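Local coordinates for U4/U6 snRNA-associated-splicing factor PRP24 (PDB 4N0T), which binds U6 snRNA and acts as a recycling factor of the spliceosome, the machinery that removes introns from precursor messenger RNA, at residues E176-T187 with N220-K231; L316-I324 with I355-N363. One frame throughout, in Å; residues are numbered along the deposited sequence.

Contact 1 and contact 2 lie in series along the chain and in different RNA recognition motif units, their centres about 36 Å apart and their nearest atoms about 22 Å apart. Contact 1 pairs neighbouring strands 179-185 and 222-228 in the middle of their sheet; it is largely buried and rests on a backbone hydrogen-bond ladder, with RNA bases against one face. Contact 2 is partly buried and joins the beta-hairpin turn in 316-324 to helix segment 355-363 of the occluded unit. There the segments meet through aromatic rings, aliphatic chains and bridging waters. Sheets of the same strand order thus meet RNA bases in contact 1 and a helix of their own chain in contact 2.

Contact 1: E176-T187 with N220-K231; sequences EGREIMIRNLST and NNCCAFMVFENK. With nucleotides of chain B.
Strands 179-185 and 222-228 run antiparallel at 157°, and a G1 beta bulge sets Asn-184 and Leu-185 both against Cys-222. Hydrogen-bonded pairs (Ile-182 N to Ala-224 O, 2.8 Å) alternate with non-hydrogen-bonded ones up to the bulge. Met-181 lies alongside Phe-225; its CG, anti to the backbone N (chi1 -174°), sits over one ring face, 4.0 Å from the centroid. C14 of chain B covers the opposite face, offset toward the rim, while its N4 donates to Glu-179 OE1 at 2.8 Å; Thr-174 shares that oxygen. Near the bulge, Asn-221 ND2 donates to N7 of A11 of chain B at 3.1 Å. At the other end, Arg-178 bends at chi3, its NH1 reaching Phe-228 O at 2.9 Å and also pairing with Glu-206, while NE bridges to Glu-176 OE1 at 2.9 Å. A leucine in place of Arg-178 would probably leave Glu-176 and Glu-206 without their cation and Phe-228 O without this side-chain donor. On the other face of the sheet Ile-180 CG1 packs on Met-226 CB at 3.7 Å, and both touch Phe-199 of helix 192-199. A base laid over a central-strand aromatic, with helices on the opposite face, characterises an RNA recognition motif.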
loop_
_atom_site.group_PDB
_atom_site.type_symbol
_atom_site.label_atom_id
_atom_site.label_comp_id
_atom_site.label_asym_id
_atom_site.label_seq_id
_atom_site.Cartn_x
_atom_site.Cartn_y
_atom_site.Cartn_z
ATOM N N GLU A 176 9.737 15.183 4.509
ATOM C CA GLU A 176 10.451 15.804 5.624
ATOM C C GLU A 176 10.297 17.326 5.668
ATOM O O GLU A 176 10.834 17.972 6.567
ATOM C CB GLU A 176 11.941 15.456 5.563
ATOM C CG GLU A 176 12.259 14.028 6.008
ATOM C CD GLU A 176 13.634 13.565 5.561
ATOM O OE1 GLU A 176 14.508 14.421 5.300
ATOM O OE2 GLU A 176 13.854 12.334 5.483
ATOM N N GLY A 177 9.582 17.886 4.695
ATOM C CA GLY A 177 9.311 19.314 4.675
ATOM C C GLY A 177 10.487 20.114 4.168
ATOM O O GLY A 177 10.656 21.278 4.543
ATOM N N ARG A 178 11.307 19.499 3.319
ATOM C CA ARG A 178 12.508 20.181 2.827
ATOM C C ARG A 178 12.375 20.691 1.400
ATOM O O ARG A 178 13.315 21.284 0.865
ATOM C CB ARG A 178 13.712 19.240 2.898
ATOM C CG ARG A 178 14.081 18.849 4.308
ATOM C CD ARG A 178 15.407 18.113 4.354
ATOM N NE ARG A 178 15.372 16.736 3.852
ATOM C CZ ARG A 178 15.976 16.338 2.737
ATOM N NH1 ARG A 178 16.622 17.216 1.977
ATOM N NH2 ARG A 178 15.934 15.066 2.368
ATOM N N GLU A 179 11.231 20.428 0.767
ATOM C CA GLU A 179 11.040 20.802 -0.631
ATOM C C GLU A 179 10.036 21.932 -0.754
ATOM O O GLU A 179 8.904 21.827 -0.256
ATOM C CB GLU A 179 10.554 19.602 -1.470
ATOM C CG GLU A 179 10.405 19.961 -2.961
ATOM C CD GLU A 179 9.804 18.828 -3.785
ATOM O OE1 GLU A 179 8.847 18.184 -3.297
ATOM O OE2 GLU A 179 10.290 18.568 -4.916
ATOM N N ILE A 180 10.432 23.012 -1.420
ATOM C CA ILE A 180 9.496 24.092 -1.691
ATOM C C ILE A 180 9.040 24.025 -3.145
ATOM O O ILE A 180 9.746 23.474 -4.021
ATOM C CB ILE A 180 10.087 25.495 -1.392
ATOM C CG1 ILE A 180 11.361 25.733 -2.202
ATOM C CG2 ILE A 180 10.361 25.638 0.112
ATOM C CD1 ILE A 180 11.806 27.223 -2.221
ATOM N N MET A 181 7.845 24.553 -3.392
ATOM C CA MET A 181 7.368 24.758 -4.749
ATOM C C MET A 181 7.279 26.258 -4.986
ATOM O O MET A 181 6.720 27.005 -4.172
ATOM C CB MET A 181 5.988 24.130 -4.949
ATOM C CG MET A 181 5.498 24.201 -6.399
ATOM S SD MET A 181 3.851 23.458 -6.593
ATOM C CE MET A 181 3.758 23.384 -8.363
ATOM N N ILE A 182 7.843 26.681 -6.106
ATOM C CA ILE A 182 7.806 28.084 -6.512
ATOM C C ILE A 182 6.843 28.155 -7.693
ATOM O O ILE A 182 7.007 27.423 -8.678
ATOM C CB ILE A 182 9.207 28.539 -6.941
ATOM C CG1 ILE A 182 10.203 28.298 -5.795
ATOM C CG2 ILE A 182 9.197 30.011 -7.366
ATOM C CD1 ILE A 182 11.657 28.193 -6.240
ATOM N N ARG A 183 5.831 29.014 -7.598
ATOM C CA ARG A 183 4.810 29.103 -8.638
ATOM C C ARG A 183 4.759 30.508 -9.212
ATOM O O ARG A 183 5.170 31.463 -8.563
ATOM C CB ARG A 183 3.425 28.707 -8.088
ATOM C CG ARG A 183 3.333 27.210 -7.789
ATOM C CD ARG A 183 2.002 26.809 -7.142
ATOM N NE ARG A 183 1.898 27.241 -5.747
ATOM C CZ ARG A 183 0.983 26.764 -4.901
ATOM N NH1 ARG A 183 0.096 25.870 -5.328
ATOM N NH2 ARG A 183 0.939 27.193 -3.642
ATOM N N ASN A 184 4.248 30.580 -10.435
ATOM C CA ASN A 184 4.029 31.826 -11.160
ATOM C C ASN A 184 5.303 32.521 -11.569
ATOM O O ASN A 184 5.333 33.740 -11.702
ATOM C CB ASN A 184 3.115 32.767 -10.373
ATOM C CG ASN A 184 1.701 32.251 -10.287
ATOM O OD1 ASN A 184 1.285 31.382 -11.085
ATOM N ND2 ASN A 184 0.945 32.760 -9.306
ATOM N N LEU A 185 6.358 31.747 -11.792
ATOM C CA LEU A 185 7.543 32.309 -12.429
ATOM C C LEU A 185 7.201 32.629 -13.880
ATOM O O LEU A 185 6.355 31.971 -14.479
ATOM C CB LEU A 185 8.669 31.277 -12.395
ATOM C CG LEU A 185 9.292 30.977 -11.029
ATOM C CD1 LEU A 185 10.040 29.628 -11.085
ATOM C CD2 LEU A 185 10.250 32.091 -10.619
ATOM N N SER A 186 7.851 33.637 -14.461
ATOM C CA SER A 186 7.749 33.817 -15.908
ATOM C C SER A 186 8.753 32.882 -16.571
ATOM O O SER A 186 9.653 32.377 -15.902
ATOM C CB SER A 186 8.089 35.250 -16.282
ATOM O OG SER A 186 9.399 35.572 -15.845
ATOM N N THR A 187 8.630 32.674 -17.880
ATOM C CA THR A 187 9.619 31.855 -18.591
ATOM C C THR A 187 11.024 32.434 -18.447
ATOM O O THR A 187 11.988 31.693 -18.279
ATOM C CB THR A 187 9.287 31.670 -20.080
ATOM O OG1 THR A 187 9.105 32.954 -20.686
ATOM C CG2 THR A 187 8.026 30.832 -20.262
ATOM N N ASN A 220 2.411 31.060 -19.511
ATOM C CA ASN A 220 2.348 32.318 -18.782
ATOM C C ASN A 220 2.980 32.191 -17.399
ATOM O O ASN A 220 3.767 33.038 -16.984
ATOM C CB ASN A 220 0.897 32.762 -18.639
ATOM C CG ASN A 220 0.266 33.089 -19.976
ATOM O OD1 ASN A 220 0.928 33.637 -20.865
ATOM N ND2 ASN A 220 -1.013 32.744 -20.135
ATOM N N ASN A 221 2.617 31.119 -16.695
ATOM C CA ASN A 221 3.137 30.854 -15.360
ATOM C C ASN A 221 3.895 29.549 -15.378
ATOM O O ASN A 221 3.432 28.577 -15.980
ATOM C CB ASN A 221 1.992 30.746 -14.348
ATOM C CG ASN A 221 1.237 32.041 -14.199
ATOM O OD1 ASN A 221 1.834 33.125 -14.236
ATOM N ND2 ASN A 221 -0.074 31.950 -14.025
ATOM N N CYS A 222 5.063 29.539 -14.744
ATOM C CA CYS A 222 5.876 28.326 -14.670
ATOM C C CYS A 222 6.148 27.997 -13.227
ATOM O O CYS A 222 6.140 28.879 -12.372
ATOM C CB CYS A 222 7.221 28.557 -15.355
ATOM S SG CYS A 222 7.099 29.093 -17.099
ATOM N N CYS A 223 6.432 26.727 -12.961
ATOM C CA CYS A 223 6.759 26.311 -11.605
ATOM C C CYS A 223 8.089 25.586 -11.540
ATOM O O CYS A 223 8.611 25.116 -12.555
ATOM C CB CYS A 223 5.652 25.422 -11.034
ATOM S SG CYS A 223 5.479 23.829 -11.876
ATOM N N ALA A 224 8.638 25.523 -10.331
ATOM C CA ALA A 224 9.890 24.830 -10.077
ATOM C C ALA A 224 9.865 24.340 -8.648
ATOM O O ALA A 224 9.134 24.881 -7.809
ATOM C CB ALA A 224 11.071 25.767 -10.293
ATOM N N PHE A 225 10.659 23.310 -8.367
ATOM C CA PHE A 225 10.735 22.777 -7.022
ATOM C C PHE A 225 12.174 22.835 -6.569
ATOM O O PHE A 225 13.091 22.662 -7.369
ATOM C CB PHE A 225 10.282 21.323 -7.004
ATOM C CG PHE A 225 8.823 21.124 -7.311
ATOM C CD1 PHE A 225 8.367 21.100 -8.622
ATOM C CD2 PHE A 225 7.909 20.942 -6.282
ATOM C CE1 PHE A 225 7.022 20.897 -8.902
ATOM C CE2 PHE A 225 6.556 20.742 -6.558
ATOM C CZ PHE A 225 6.119 20.712 -7.872
ATOM N N MET A 226 12.371 23.075 -5.285
ATOM C CA MET A 226 13.705 23.239 -4.742
ATOM C C MET A 226 13.785 22.487 -3.424
ATOM O O MET A 226 12.944 22.671 -2.534
ATOM C CB MET A 226 14.008 24.727 -4.550
ATOM C CG MET A 226 15.360 24.994 -3.876
ATOM S SD MET A 226 15.675 26.777 -3.816
ATOM C CE MET A 226 15.585 27.223 -5.551
ATOM N N VAL A 227 14.769 21.601 -3.322
ATOM C CA VAL A 227 14.990 20.842 -2.110
ATOM C C VAL A 227 16.187 21.378 -1.333
ATOM O O VAL A 227 17.288 21.490 -1.887
ATOM C CB VAL A 227 15.262 19.380 -2.444
ATOM C CG1 VAL A 227 15.612 18.619 -1.179
ATOM C CG2 VAL A 227 14.036 18.780 -3.113
ATOM N N PHE A 228 15.967 21.689 -0.059
ATOM C CA PHE A 228 17.047 22.164 0.814
ATOM C C PHE A 228 17.570 21.013 1.653
ATOM O O PHE A 228 16.823 20.071 1.955
ATOM C CB PHE A 228 16.537 23.245 1.748
ATOM C CG PHE A 228 16.252 24.539 1.062
ATOM C CD1 PHE A 228 14.996 24.783 0.523
ATOM C CD2 PHE A 228 17.236 25.519 0.975
ATOM C CE1 PHE A 228 14.721 25.992 -0.120
ATOM C CE2 PHE A 228 16.972 26.736 0.330
ATOM C CZ PHE A 228 15.715 26.968 -0.214
ATOM N N GLU A 229 18.843 21.094 2.045
ATOM C CA GLU A 229 19.439 20.036 2.865
ATOM C C GLU A 229 18.756 19.907 4.211
ATOM O O GLU A 229 18.688 18.808 4.764
ATOM C CB GLU A 229 20.934 20.280 3.082
ATOM C CG GLU A 229 21.819 19.773 1.959
ATOM C CD GLU A 229 23.290 19.986 2.258
ATOM O OE1 GLU A 229 23.621 20.280 3.431
ATOM O OE2 GLU A 229 24.109 19.869 1.320
ATOM N N ASN A 230 18.265 21.014 4.762
ATOM C CA ASN A 230 17.515 20.908 6.012
ATOM C C ASN A 230 16.208 21.694 6.063
ATOM O O ASN A 230 16.026 22.707 5.366
ATOM C CB ASN A 230 18.398 21.211 7.232
ATOM C CG ASN A 230 18.910 22.625 7.238
ATOM O OD1 ASN A 230 18.152 23.564 7.480
ATOM N ND2 ASN A 230 20.206 22.791 6.980
ATOM N N LYS A 231 15.299 21.213 6.900
ATOM C CA LYS A 231 13.947 21.744 6.962
ATOM C C LYS A 231 13.880 23.210 7.380
ATOM O O LYS A 231 13.025 23.958 6.908
ATOM C CB LYS A 231 13.091 20.889 7.906
ATOM C CG LYS A 231 11.613 21.189 7.797
ATOM C CD LYS A 231 10.934 21.159 9.153
ATOM C CE LYS A 231 10.933 19.770 9.751
ATOM N NZ LYS A 231 9.754 19.586 10.656
ATOM P P C B 14 4.344 15.255 -11.203
ATOM O OP1 C B 14 3.488 15.103 -12.418
ATOM O OP2 C B 14 4.297 14.216 -10.132
ATOM O "O5'" C B 14 5.872 15.366 -11.629
ATOM C "C5'" C B 14 6.285 16.193 -12.714
ATOM C "C4'" C B 14 7.556 16.934 -12.387
ATOM O "O4'" C B 14 7.298 17.847 -11.291
ATOM C "C3'" C B 14 8.723 16.088 -11.886
ATOM O "O3'" C B 14 9.474 15.492 -12.924
ATOM C "C2'" C B 14 9.538 17.091 -11.090
ATOM O "O2'" C B 14 10.256 17.949 -11.974
ATOM C "C1'" C B 14 8.437 17.936 -10.465
ATOM N N1 C B 14 8.070 17.560 -9.076
ATOM C C2 C B 14 8.988 17.839 -8.063
ATOM O O2 C B 14 10.102 18.305 -8.363
ATOM N N3 C B 14 8.656 17.587 -6.784
ATOM C C4 C B 14 7.458 17.082 -6.480
ATOM N N4 C B 14 7.218 16.870 -5.187
ATOM C C5 C B 14 6.481 16.801 -7.485
ATOM C C6 C B 14 6.826 17.071 -8.760
ATOM P P A B 11 -0.343 29.034 -18.541
ATOM O OP1 A B 11 0.279 29.641 -17.335
ATOM O OP2 A B 11 0.405 29.067 -19.818
ATOM O "O5'" A B 11 -0.794 27.542 -18.223
ATOM C "C5'" A B 11 0.135 26.464 -18.225
ATOM C "C4'" A B 11 -0.278 25.391 -17.245
ATOM O "O4'" A B 11 -0.016 25.867 -15.900
ATOM C "C3'" A B 11 -1.757 25.000 -17.273
ATOM O "O3'" A B 11 -1.882 23.632 -16.892
ATOM C "C2'" A B 11 -2.348 25.851 -16.157
ATOM O "O2'" A B 11 -3.526 25.312 -15.599
ATOM C "C1'" A B 11 -1.209 25.843 -15.144
ATOM N N9 A B 11 -1.143 26.975 -14.217
ATOM C C8 A B 11 -0.675 28.238 -14.472
ATOM N N7 A B 11 -0.672 29.008 -13.411
ATOM C C5 A B 11 -1.132 28.196 -12.389
ATOM C C6 A B 11 -1.347 28.427 -11.019
ATOM N N6 A B 11 -1.099 29.592 -10.416
ATOM N N1 A B 11 -1.816 27.403 -10.271
ATOM C C2 A B 11 -2.054 26.231 -10.881
ATOM N N3 A B 11 -1.883 25.887 -12.160
ATOM C C4 A B 11 -1.414 26.934 -12.869
ATOM P P A B 62 -2.897 27.895 1.474
ATOM O OP1 A B 62 -2.504 27.226 0.204
ATOM O OP2 A B 62 -2.241 27.507 2.751
ATOM O "O5'" A B 62 -2.682 29.463 1.304
ATOM C "C5'" A B 62 -3.178 30.150 0.163
ATOM C "C4'" A B 62 -2.093 30.963 -0.494
ATOM O "O4'" A B 62 -1.175 30.078 -1.187
ATOM C "C3'" A B 62 -2.553 31.949 -1.560
ATOM O "O3'" A B 62 -2.976 33.178 -0.998
ATOM C "C2'" A B 62 -1.320 32.085 -2.443
ATOM O "O2'" A B 62 -0.375 32.951 -1.826
ATOM C "C1'" A B 62 -0.770 30.658 -2.407
ATOM N N9 A B 62 -1.313 29.807 -3.482
ATOM C C8 A B 62 -2.243 28.807 -3.315
ATOM N N7 A B 62 -2.553 28.179 -4.422
ATOM C C5 A B 62 -1.773 28.804 -5.388
ATOM C C6 A B 62 -1.645 28.593 -6.772
ATOM N N6 A B 62 -2.322 27.662 -7.455
ATOM N N1 A B 62 -0.773 29.387 -7.441
ATOM C C2 A B 62 -0.098 30.309 -6.757
ATOM N N3 A B 62 -0.132 30.602 -5.457
ATOM C C4 A B 62 -0.998 29.798 -4.820
HETATM O O HOH W 1 5.905 33.643 -18.939
#

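Contact 2: L316-I324 with I355-N363; sequences LVSDFNGAI and INDMKRYYN. With SO4 (sulfate ion), chain C; nucleotides of chain B.
Phe-320, Met-358 and Tyr-362 bury the most surface here. Phe-320 turns the edge of its ring to the face of Tyr-362 in a T-shaped pair, centroids 5.3 Å apart and planes at 84°. One face of Phe-320 is taken by the aliphatic chain of Lys-359, whose CG stands 3.8 Å from the ring centroid, almost on the normal. Tyr-362, with CG anti to its backbone N (chi1 176°), leans from the helix to the turn: Asp-319 O lies over one ring face, and Asn-321 ND2 comes to the ring edge, 3.4 Å from CD1. Met-358 packs against the base of the Phe-320 side chain, its CG 3.9 Å from Phe-320 CB. Its SD then rests 3.9 Å from CA of Gly-322, which has no side chain, and CE goes on to Val-317 CG1. Cys-283 and Phe-285 of the adjoining strand also touch Met-358. Two waters bridge the segments: one joins Asp-319 O to Tyr-362 OH, the other donates to both Phe-320 O and Met-358 O. Ring and apolar packing therefore hold the helix on the sheet of this occluded RNA recognition motif, while water links two carbonyls of the turn to it.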
loop_
_atom_site.group_PDB
_atom_site.type_symbol
_atom_site.label_atom_id
_atom_site.label_comp_id
_atom_site.label_asym_id
_atom_site.label_seq_id
_atom_site.Cartn_x
_atom_site.Cartn_y
_atom_site.Cartn_z
ATOM N N LEU A 316 -9.663 5.075 -5.849
ATOM C CA LEU A 316 -10.248 4.496 -4.641
ATOM C C LEU A 316 -11.022 5.546 -3.858
ATOM O O LEU A 316 -10.650 6.742 -3.818
ATOM C CB LEU A 316 -9.177 3.892 -3.738
ATOM C CG LEU A 316 -8.307 2.782 -4.298
ATOM C CD1 LEU A 316 -7.439 2.267 -3.161
ATOM C CD2 LEU A 316 -9.172 1.634 -4.877
ATOM N N VAL A 317 -12.127 5.112 -3.267
ATOM C CA VAL A 317 -12.902 5.947 -2.359
ATOM C C VAL A 317 -13.133 5.087 -1.111
ATOM O O VAL A 317 -14.250 4.612 -0.845
ATOM C CB VAL A 317 -14.252 6.380 -2.988
ATOM C CG1 VAL A 317 -14.954 7.386 -2.086
ATOM C CG2 VAL A 317 -14.042 7.005 -4.365
ATOM N N SER A 318 -12.079 4.873 -0.332
ATOM C CA SER A 318 -12.159 3.873 0.731
ATOM C C SER A 318 -13.051 4.315 1.881
ATOM O O SER A 318 -13.519 3.471 2.654
ATOM C CB SER A 318 -10.768 3.511 1.240
ATOM O OG SER A 318 -10.098 4.702 1.603
ATOM N N ASP A 319 -13.324 5.618 1.982
ATOM C CA ASP A 319 -14.221 6.104 3.031
ATOM C C ASP A 319 -15.668 5.667 2.804
ATOM O O ASP A 319 -16.486 5.730 3.717
ATOM C CB ASP A 319 -14.118 7.621 3.276
ATOM C CG ASP A 319 -14.213 8.452 2.002
ATOM O OD1 ASP A 319 -13.658 8.044 0.959
ATOM O OD2 ASP A 319 -14.823 9.552 2.061
ATOM N N PHE A 320 -15.968 5.201 1.597
ATOM C CA PHE A 320 -17.261 4.566 1.328
ATOM C C PHE A 320 -17.097 3.122 0.861
ATOM O O PHE A 320 -17.985 2.587 0.197
ATOM C CB PHE A 320 -18.048 5.385 0.302
ATOM C CG PHE A 320 -18.436 6.746 0.812
ATOM C CD1 PHE A 320 -19.448 6.873 1.756
ATOM C CD2 PHE A 320 -17.761 7.885 0.387
ATOM C CE1 PHE A 320 -19.801 8.108 2.251
ATOM C CE2 PHE A 320 -18.113 9.132 0.878
ATOM C CZ PHE A 320 -19.132 9.239 1.814
ATOM N N ASN A 321 -15.966 2.504 1.214
ATOM C CA ASN A 321 -15.657 1.127 0.802
ATOM C C ASN A 321 -15.816 0.882 -0.699
ATOM O O ASN A 321 -16.320 -0.163 -1.123
ATOM C CB ASN A 321 -16.516 0.118 1.581
ATOM C CG ASN A 321 -16.403 0.292 3.077
ATOM O OD1 ASN A 321 -15.325 0.557 3.601
ATOM N ND2 ASN A 321 -17.525 0.129 3.783
ATOM N N GLY A 322 -15.396 1.844 -1.512
ATOM C CA GLY A 322 -15.626 1.746 -2.942
ATOM C C GLY A 322 -14.486 2.192 -3.837
ATOM O O GLY A 322 -13.392 2.525 -3.375
ATOM N N ALA A 323 -14.744 2.143 -5.139
ATOM C CA ALA A 323 -13.821 2.656 -6.140
ATOM C C ALA A 323 -14.655 3.271 -7.246
ATOM O O ALA A 323 -15.781 2.829 -7.520
ATOM C CB ALA A 323 -12.935 1.537 -6.690
ATOM N N ILE A 324 -14.103 4.310 -7.860
ATOM C CA ILE A 324 -14.714 4.940 -9.017
ATOM C C ILE A 324 -13.982 4.472 -10.260
ATOM O O ILE A 324 -12.744 4.468 -10.313
ATOM C CB ILE A 324 -14.608 6.460 -8.935
ATOM C CG1 ILE A 324 -15.462 6.970 -7.767
ATOM C CG2 ILE A 324 -15.043 7.101 -10.259
ATOM C CD1 ILE A 324 -15.255 8.460 -7.448
ATOM N N ILE A 355 -22.251 7.432 -7.611
ATOM C CA ILE A 355 -21.634 7.863 -6.367
ATOM C C ILE A 355 -22.650 7.870 -5.225
ATOM O O ILE A 355 -22.373 7.369 -4.142
ATOM C CB ILE A 355 -20.961 9.255 -6.516
ATOM C CG1 ILE A 355 -19.722 9.119 -7.404
ATOM C CG2 ILE A 355 -20.588 9.823 -5.145
ATOM C CD1 ILE A 355 -19.152 10.452 -7.887
ATOM N N ASN A 356 -23.841 8.413 -5.467
ATOM C CA ASN A 356 -24.839 8.468 -4.404
ATOM C C ASN A 356 -25.351 7.084 -3.982
ATOM O O ASN A 356 -25.665 6.872 -2.804
ATOM C CB ASN A 356 -25.993 9.418 -4.768
ATOM C CG ASN A 356 -25.583 10.883 -4.720
ATOM O OD1 ASN A 356 -24.593 11.241 -4.084
ATOM N ND2 ASN A 356 -26.346 11.738 -5.399
ATOM N N ASP A 357 -25.403 6.144 -4.926
ATOM C CA ASP A 357 -25.752 4.754 -4.600
ATOM C C ASP A 357 -24.713 4.164 -3.651
ATOM O O ASP A 357 -25.036 3.489 -2.669
ATOM C CB ASP A 357 -25.788 3.880 -5.863
ATOM C CG ASP A 357 -26.991 4.149 -6.748
ATOM O OD1 ASP A 357 -28.043 4.609 -6.242
ATOM O OD2 ASP A 357 -26.872 3.890 -7.966
ATOM N N MET A 358 -23.448 4.401 -3.978
ATOM C CA MET A 358 -22.351 3.927 -3.149
ATOM C C MET A 358 -22.462 4.501 -1.741
ATOM O O MET A 358 -22.316 3.778 -0.760
ATOM C CB MET A 358 -21.013 4.321 -3.784
ATOM C CG MET A 358 -19.810 3.977 -2.913
ATOM S SD MET A 358 -18.246 4.470 -3.705
ATOM C CE MET A 358 -18.476 6.242 -3.847
ATOM N N LYS A 359 -22.742 5.800 -1.647
ATOM C CA LYS A 359 -22.874 6.458 -0.349
ATOM C C LYS A 359 -24.072 5.921 0.431
ATOM O O LYS A 359 -23.969 5.650 1.630
ATOM C CB LYS A 359 -23.015 7.974 -0.520
ATOM C CG LYS A 359 -21.753 8.662 -1.025
ATOM C CD LYS A 359 -21.946 10.174 -1.038
ATOM C CE LYS A 359 -20.684 10.885 -1.469
ATOM N NZ LYS A 359 -20.819 12.369 -1.319
ATOM N N ARG A 360 -25.205 5.771 -0.250
ATOM C CA ARG A 360 -26.409 5.242 0.403
ATOM C C ARG A 360 -26.181 3.839 0.957
ATOM O O ARG A 360 -26.566 3.533 2.092
ATOM C CB ARG A 360 -27.615 5.265 -0.544
ATOM C CG ARG A 360 -28.266 6.647 -0.673
ATOM C CD ARG A 360 -29.559 6.600 -1.498
ATOM N NE ARG A 360 -29.308 6.352 -2.915
ATOM C CZ ARG A 360 -29.170 7.311 -3.823
ATOM N NH1 ARG A 360 -29.272 8.590 -3.470
ATOM N NH2 ARG A 360 -28.931 6.996 -5.088
ATOM N N TYR A 361 -25.529 2.992 0.166
ATOM C CA TYR A 361 -25.218 1.641 0.615
ATOM C C TYR A 361 -24.332 1.669 1.850
ATOM O O TYR A 361 -24.579 0.950 2.820
ATOM C CB TYR A 361 -24.557 0.817 -0.498
ATOM C CG TYR A 361 -24.265 -0.603 -0.076
ATOM C CD1 TYR A 361 -25.267 -1.570 -0.078
ATOM C CD2 TYR A 361 -22.996 -0.976 0.355
ATOM C CE1 TYR A 361 -25.002 -2.874 0.323
ATOM C CE2 TYR A 361 -22.720 -2.266 0.751
ATOM C CZ TYR A 361 -23.728 -3.216 0.737
ATOM O OH TYR A 361 -23.456 -4.505 1.138
ATOM N N TYR A 362 -23.305 2.519 1.821
ATOM C CA TYR A 362 -22.410 2.640 2.956
ATOM C C TYR A 362 -23.155 3.107 4.203
ATOM O O TYR A 362 -22.970 2.539 5.283
ATOM C CB TYR A 362 -21.277 3.620 2.636
ATOM C CG TYR A 362 -20.362 3.859 3.805
ATOM C CD1 TYR A 362 -19.297 3.012 4.057
ATOM C CD2 TYR A 362 -20.566 4.936 4.662
ATOM C CE1 TYR A 362 -18.448 3.233 5.135
ATOM C CE2 TYR A 362 -19.728 5.160 5.736
ATOM C CZ TYR A 362 -18.676 4.306 5.967
ATOM O OH TYR A 362 -17.844 4.533 7.038
ATOM N N ASN A 363 -23.986 4.137 4.052
ATOM C CA ASN A 363 -24.724 4.692 5.187
ATOM C C ASN A 363 -25.608 3.637 5.858
ATOM O O ASN A 363 -25.684 3.572 7.089
ATOM C CB ASN A 363 -25.554 5.910 4.752
ATOM C CG ASN A 363 -24.690 7.077 4.285
ATOM O OD1 ASN A 363 -23.510 7.176 4.638
ATOM N ND2 ASN A 363 -25.279 7.974 3.495
HETATM S S SO4 C . -28.692 9.612 -7.490
HETATM O O1 SO4 C . -27.555 10.348 -8.039
HETATM O O2 SO4 C . -29.131 10.235 -6.236
HETATM O O3 SO4 C . -29.789 9.617 -8.456
HETATM O O4 SO4 C . -28.285 8.227 -7.264
ATOM P P A B 54 -21.844 8.775 9.304
ATOM O OP1 A B 54 -20.878 8.300 8.276
ATOM O OP2 A B 54 -21.338 9.594 10.437
ATOM O "O5'" A B 54 -23.005 9.568 8.548
ATOM C "C5'" A B 54 -23.704 8.969 7.466
ATOM C "C4'" A B 54 -25.015 9.662 7.188
ATOM O "O4'" A B 54 -25.846 9.648 8.378
ATOM C "C3'" A B 54 -24.930 11.133 6.811
ATOM O "O3'" A B 54 -24.614 11.330 5.444
ATOM C "C2'" A B 54 -26.309 11.652 7.195
ATOM O "O2'" A B 54 -27.270 11.295 6.213
ATOM C "C1'" A B 54 -26.591 10.842 8.461
ATOM N N9 A B 54 -26.176 11.558 9.680
ATOM C C8 A B 54 -25.071 11.306 10.457
ATOM N N7 A B 54 -24.953 12.100 11.492
ATOM C C5 A B 54 -26.055 12.934 11.391
ATOM C C6 A B 54 -26.500 13.998 12.191
ATOM N N6 A B 54 -25.865 14.418 13.289
ATOM N N1 A B 54 -27.637 14.616 11.808
ATOM C C2 A B 54 -28.276 14.199 10.710
ATOM N N3 A B 54 -27.954 13.213 9.878
ATOM C C4 A B 54 -26.821 12.613 10.281
ATOM P P C B 29 -10.898 14.669 3.307
ATOM O OP1 C B 29 -11.826 13.908 2.438
ATOM O OP2 C B 29 -10.883 16.166 3.198
ATOM O "O5'" C B 29 -11.122 14.264 4.830
ATOM C "C5'" C B 29 -12.421 14.293 5.423
ATOM C "C4'" C B 29 -12.633 13.129 6.356
ATOM O "O4'" C B 29 -12.512 11.893 5.595
ATOM C "C3'" C B 29 -11.624 13.011 7.500
ATOM O "O3'" C B 29 -12.257 12.347 8.595
ATOM C "C2'" C B 29 -10.586 12.065 6.915
ATOM O "O2'" C B 29 -9.784 11.403 7.870
ATOM C "C1'" C B 29 -11.491 11.093 6.164
ATOM N N1 C B 29 -10.850 10.350 5.079
ATOM C C2 C B 29 -11.146 8.995 5.017
ATOM O O2 C B 29 -11.885 8.516 5.894
ATOM N N3 C B 29 -10.609 8.247 4.033
ATOM C C4 C B 29 -9.824 8.831 3.134
ATOM N N4 C B 29 -9.326 8.051 2.172
ATOM C C5 C B 29 -9.516 10.220 3.172
ATOM C C6 C B 29 -10.055 10.955 4.155
HETATM O O HOH W 2 -15.406 4.959 6.196
HETATM O O HOH W 3 -20.458 1.507 -0.090
#